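Local coordinates for ThiS/MoaD family protein (Amycolatopsis orientalis, PDB 4N6E), which is a ubiquitin-like sulfur carrier protein, CysO, which probably delivers sulfur from its C-terminal end to the thiosugar synthase BexX, at residues G25-E30 with G70-V75; T13-E18 with S37-I42. One frame throughout, in Å; residues are numbered along the deposited sequence.

Contact 1. Residues G25-E30 with G70-V75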
loop_
_atom_site.group_PDB
_atom_site.type_symbol
_atom_site.label_atom_id
_atom_site.label_comp_id
_atom_site.label_asym_id
_atom_site.label_seq_id
_atom_site.Cartn_x
_atom_site.Cartn_y
_atom_site.Cartn_z
ATOM N N GLY B 25 -5.963 59.561 1.951
ATOM C CA GLY B 25 -6.985 59.314 2.968
ATOM C C GLY B 25 -6.416 59.326 4.375
ATOM O O GLY B 25 -5.198 59.238 4.572
ATOM N N ALA B 26 -7.304 59.436 5.357
ATOM C CA ALA B 26 -6.900 59.534 6.761
ATOM C C ALA B 26 -7.220 58.266 7.550
ATOM O O ALA B 26 -6.470 57.913 8.451
ATOM C CB ALA B 26 -7.550 60.744 7.417
ATOM N N THR B 27 -8.339 57.614 7.234
ATOM C CA THR B 27 -8.661 56.312 7.796
ATOM C C THR B 27 -8.302 55.218 6.788
ATOM O O THR B 27 -7.945 55.505 5.650
ATOM C CB THR B 27 -10.157 56.179 8.153
ATOM O OG1 THR B 27 -10.954 56.340 6.974
ATOM C CG2 THR B 27 -10.572 57.205 9.201
ATOM N N VAL B 28 -8.382 53.964 7.224
ATOM C CA VAL B 28 -8.183 52.829 6.336
ATOM C C VAL B 28 -9.270 52.829 5.276
ATOM O O VAL B 28 -8.995 52.559 4.112
ATOM C CB VAL B 28 -8.224 51.486 7.109
ATOM C CG1 VAL B 28 -8.386 50.301 6.163
ATOM C CG2 VAL B 28 -6.971 51.322 7.947
ATOM N N LEU B 29 -10.500 53.128 5.697
ATOM C CA LEU B 29 -11.670 53.044 4.828
ATOM C C LEU B 29 -11.662 54.109 3.734
ATOM O O LEU B 29 -12.195 53.892 2.641
ATOM C CB LEU B 29 -12.953 53.157 5.655
ATOM C CG LEU B 29 -14.285 53.222 4.901
ATOM C CD1 LEU B 29 -14.455 52.037 3.961
ATOM C CD2 LEU B 29 -15.442 53.295 5.892
ATOM N N GLU B 30 -11.068 55.258 4.032
ATOM C CA GLU B 30 -10.879 56.290 3.021
ATOM C C GLU B 30 -9.865 55.813 1.987
ATOM O O GLU B 30 -10.067 56.015 0.793
ATOM C CB GLU B 30 -10.441 57.623 3.651
ATOM C CG GLU B 30 -11.561 58.331 4.413
ATOM C CD GLU B 30 -11.165 59.703 4.939
ATOM O OE1 GLU B 30 -9.967 59.934 5.231
ATOM O OE2 GLU B 30 -12.066 60.556 5.062
ATOM N N GLY B 70 -9.594 49.057 13.140
ATOM C CA GLY B 70 -10.128 48.384 11.950
ATOM C C GLY B 70 -10.190 49.316 10.743
ATOM O O GLY B 70 -9.197 49.928 10.357
ATOM N N LEU B 71 -11.375 49.440 10.167
ATOM C CA LEU B 71 -11.612 50.392 9.084
ATOM C C LEU B 71 -11.339 51.843 9.486
ATOM O O LEU B 71 -10.976 52.662 8.633
ATOM C CB LEU B 71 -13.051 50.270 8.590
ATOM C CG LEU B 71 -13.397 48.917 7.974
ATOM C CD1 LEU B 71 -14.906 48.755 7.934
ATOM C CD2 LEU B 71 -12.785 48.767 6.588
ATOM N N GLU B 72 -11.508 52.157 10.772
ATOM C CA GLU B 72 -11.328 53.527 11.254
ATOM C C GLU B 72 -9.907 53.849 11.728
ATOM O O GLU B 72 -9.691 54.917 12.291
ATOM C CB GLU B 72 -12.329 53.841 12.377
ATOM C CG GLU B 72 -13.793 53.561 12.034
ATOM C CD GLU B 72 -14.277 54.256 10.758
ATOM O OE1 GLU B 72 -13.801 55.377 10.463
ATOM O OE2 GLU B 72 -15.146 53.682 10.051
ATOM N N ALA B 73 -8.945 52.956 11.489
ATOM C CA ALA B 73 -7.568 53.172 11.945
ATOM C C ALA B 73 -6.897 54.307 11.176
ATOM O O ALA B 73 -7.123 54.460 9.978
ATOM C CB ALA B 73 -6.752 51.891 11.814
ATOM N N GLU B 74 -6.065 55.088 11.871
ATOM C CA GLU B 74 -5.429 56.279 11.293
ATOM C C GLU B 74 -4.364 55.972 10.236
ATOM O O GLU B 74 -3.516 55.096 10.425
ATOM C CB GLU B 74 -4.775 57.131 12.385
ATOM C CG GLU B 74 -5.745 57.803 13.340
ATOM C CD GLU B 74 -5.033 58.569 14.452
ATOM O OE1 GLU B 74 -4.008 59.236 14.165
ATOM O OE2 GLU B 74 -5.499 58.504 15.614
ATOM N N VAL B 75 -4.407 56.740 9.147
ATOM C CA VAL B 75 -3.427 56.673 8.063
ATOM C C VAL B 75 -2.833 58.067 7.878
ATOM O O VAL B 75 -3.561 59.009 7.572
ATOM C CB VAL B 75 -4.070 56.248 6.719
ATOM C CG1 VAL B 75 -2.994 55.992 5.674
ATOM C CG2 VAL B 75 -4.952 55.022 6.890
#
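Backbone hydrogen bonds hold V28 and L29 to the loop 70-75. At the start of the helix, L29 N reaches L71 O at 3.0 Å, while V28 N makes only a weak bond to A73 O. First-turn amides have no acceptor one turn back within their own helix, so the loop carbonyls supply what the helix lacks. A CA-H...O contact from T27 CA to A73 O, 3.2 Å, runs beside them. V75 N also faces A26 O, but the two are modelled too close for that bond to be relied on.

This is the N-terminus of helix 28-38, the helix that lies against the mixed sheet in the ubiquitin-like (beta-grasp) fold of the ThiS family. T27 and E30 close it with a capping box: E30 N donates to T27 OG1 at 3.1 Å, and T27 N returns a weak bond to E30 OE1 at 3.5 Å. A26 N adds a further bond to E30 OE1, 2.7 Å long and nearly along the C-O axis, so that one carboxylate oxygen serves two amides.

Among apolar side chains, V28 CG2 meets A73 CB at 3.9 Å and also V75 CG2; V28 and A73 both rest on V65. L29 and L71 touch through their CB atoms, 4.1 Å apart.

Other methyls meet oxygens. V75 CG2, anti to its own carbonyl carbon, lies against T27 O. E72, bent at chi2 (-54°), runs alongside T27 and L29, with OE1 3.9 Å from T27 CG2.

Contact 2. Residues T13-E18 with S37-I42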
loop_
_atom_site.group_PDB
_atom_site.type_symbol
_atom_site.label_atom_id
_atom_site.label_comp_id
_atom_site.label_asym_id
_atom_site.label_seq_id
_atom_site.Cartn_x
_atom_site.Cartn_y
_atom_site.Cartn_z
ATOM N N THR B 13 -5.396 41.387 -10.480
ATOM C CA THR B 13 -6.423 41.400 -11.524
ATOM C C THR B 13 -7.166 42.738 -11.532
ATOM O O THR B 13 -7.351 43.340 -12.589
ATOM C CB THR B 13 -7.469 40.275 -11.316
ATOM O OG1 THR B 13 -6.833 39.110 -10.781
ATOM C CG2 THR B 13 -8.166 39.916 -12.630
ATOM N N HIS B 14 -7.562 43.208 -10.350
ATOM C CA HIS B 14 -8.400 44.410 -10.221
ATOM C C HIS B 14 -7.619 45.713 -10.384
ATOM O O HIS B 14 -8.211 46.743 -10.699
ATOM C CB HIS B 14 -9.104 44.438 -8.867
ATOM C CG HIS B 14 -9.889 43.201 -8.564
ATOM N ND1 HIS B 14 -9.307 42.049 -8.077
ATOM C CD2 HIS B 14 -11.213 42.940 -8.664
ATOM C CE1 HIS B 14 -10.238 41.129 -7.897
ATOM N NE2 HIS B 14 -11.404 41.645 -8.243
ATOM N N THR B 15 -6.304 45.668 -10.168
ATOM C CA THR B 15 -5.459 46.863 -10.265
ATOM C C THR B 15 -4.636 46.930 -11.564
ATOM O O THR B 15 -3.505 47.451 -11.574
ATOM C CB THR B 15 -4.500 46.962 -9.055
ATOM O OG1 THR B 15 -3.561 45.879 -9.079
ATOM C CG2 THR B 15 -5.284 46.946 -7.749
ATOM N N GLY B 16 -5.205 46.414 -12.656
ATOM C CA GLY B 16 -4.491 46.311 -13.929
ATOM C C GLY B 16 -3.100 45.704 -13.796
ATOM O O GLY B 16 -2.145 46.167 -14.437
ATOM N N GLY B 17 -2.987 44.681 -12.941
ATOM C CA GLY B 17 -1.750 43.920 -12.768
ATOM C C GLY B 17 -0.589 44.622 -12.084
ATOM O O GLY B 17 0.532 44.113 -12.133
ATOM N N GLU B 18 -0.838 45.773 -11.448
ATOM C CA GLU B 18 0.221 46.510 -10.729
ATOM C C GLU B 18 0.296 46.068 -9.269
ATOM O O GLU B 18 -0.736 45.896 -8.611
ATOM C CB GLU B 18 0.008 48.031 -10.806
ATOM C CG GLU B 18 0.355 48.658 -12.153
ATOM C CD GLU B 18 1.788 48.385 -12.591
ATOM O OE1 GLU B 18 2.723 49.053 -12.091
ATOM O OE2 GLU B 18 1.977 47.497 -13.451
ATOM N N SER B 37 -12.183 53.810 -6.481
ATOM C CA SER B 37 -12.525 54.830 -7.472
ATOM C C SER B 37 -11.691 54.688 -8.743
ATOM O O SER B 37 -12.176 54.959 -9.834
ATOM C CB SER B 37 -12.331 56.229 -6.875
ATOM O OG SER B 37 -10.954 56.521 -6.680
ATOM N N ARG B 38 -10.438 54.273 -8.588
ATOM C CA ARG B 38 -9.586 53.973 -9.730
ATOM C C ARG B 38 -9.807 52.543 -10.241
ATOM O O ARG B 38 -9.906 52.317 -11.450
ATOM C CB ARG B 38 -8.113 54.122 -9.364
ATOM C CG ARG B 38 -7.707 55.454 -8.756
ATOM C CD ARG B 38 -6.264 55.754 -9.139
ATOM N NE ARG B 38 -5.482 56.380 -8.078
ATOM C CZ ARG B 38 -4.194 56.704 -8.189
ATOM N NH1 ARG B 38 -3.525 56.468 -9.316
ATOM N NH2 ARG B 38 -3.567 57.269 -7.167
ATOM N N HIS B 39 -9.884 51.588 -9.312
ATOM C CA HIS B 39 -9.842 50.164 -9.636
ATOM C C HIS B 39 -11.074 49.437 -9.116
ATOM O O HIS B 39 -11.011 48.757 -8.094
ATOM C CB HIS B 39 -8.598 49.546 -9.012
ATOM C CG HIS B 39 -7.319 50.195 -9.439
ATOM N ND1 HIS B 39 -6.782 50.027 -10.697
ATOM C CD2 HIS B 39 -6.460 50.995 -8.768
ATOM C CE1 HIS B 39 -5.651 50.704 -10.786
ATOM N NE2 HIS B 39 -5.432 51.300 -9.628
ATOM N N ALA B 40 -12.189 49.575 -9.826
ATOM C CA ALA B 40 -13.457 48.974 -9.400
ATOM C C ALA B 40 -13.315 47.479 -9.096
ATOM O O ALA B 40 -12.477 46.791 -9.690
ATOM C CB ALA B 40 -14.534 49.197 -10.457
ATOM N N GLY B 41 -14.127 46.996 -8.154
ATOM C CA GLY B 41 -14.176 45.572 -7.811
ATOM C C GLY B 41 -13.353 45.147 -6.602
ATOM O O GLY B 41 -13.718 44.189 -5.917
ATOM N N ILE B 42 -12.249 45.842 -6.329
ATOM C CA ILE B 42 -11.359 45.455 -5.226
ATOM C C ILE B 42 -12.012 45.574 -3.843
ATOM O O ILE B 42 -11.854 44.681 -3.014
ATOM C CB ILE B 42 -10.005 46.217 -5.267
ATOM C CG1 ILE B 42 -8.984 45.536 -4.348
ATOM C CG2 ILE B 42 -10.168 47.689 -4.902
ATOM C CD1 ILE B 42 -7.553 45.966 -4.580
#
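H14 faces the 39-42 turn with both its ring and its backbone. Its CB packs on I42 CB at 4.1 Å, and CD2 leads the imidazole toward the G41-I42 peptide, 3.7 Å from G41 C. The A40 carbonyl oxygen lies at the ring's edge, near its plane. ND1 is held by the carbonyl of L11, a bond from within the same loop that helps fix the ring's rotation. The H14 carbonyl oxygen, for its part, sits 3.3 Å from H39 CB.

T15 comes next and lies over the H39 imidazole. Its CB stands 4.2 Å from the ring centroid and 9° off the normal, a CH-pi contact over the face; the opposite face has R38 CB near its rim. T15 CG2, anti to the carbonyl carbon, is left to meet I42 CD1 at 4.0 Å, while OG1 (chi1 66°) donates across the turn to a lone pair of E18 O at 2.9 Å. With an alanine in place of H39, T15 CB would probably lose the flat surface it rests on, and a gap would be likely to open between the two loops.

Two turns thus meet in this beta-grasp domain: a type I' turn from T15 to E18, within the loop joining strands 3-6 and 20-23, and a type II turn from H39 to I42, where helix 28-38 gives way to helix 42-46. G41 takes the third position of the type II turn with a positive phi (97°), which favours glycine, and its lack of a side chain leaves room for H14 CD2. Beyond T15 the chain turns away through G16, whose positive phi suits the type I' turn.

Contacts 1 and 2 sit at the two ends of helix 28-38. Contact 1 joins its N-terminus to the loop between strands 63-64 and 80-88; contact 2 brings the chain just after its C-terminus against the loop between strands 3-6 and 20-23. Their centres are 19 Å apart, on opposite sides of the chain's centre, and their nearest atoms stay about 8 Å from each other without touching. The chemistry differs as well: backbone bonds and helix capping in contact 1, van der Waals and CH-pi contacts across contact 2. No other protein chain of the assembly, BexX included, touches these segments, so they are probably not part of the BexX interface in this crystal.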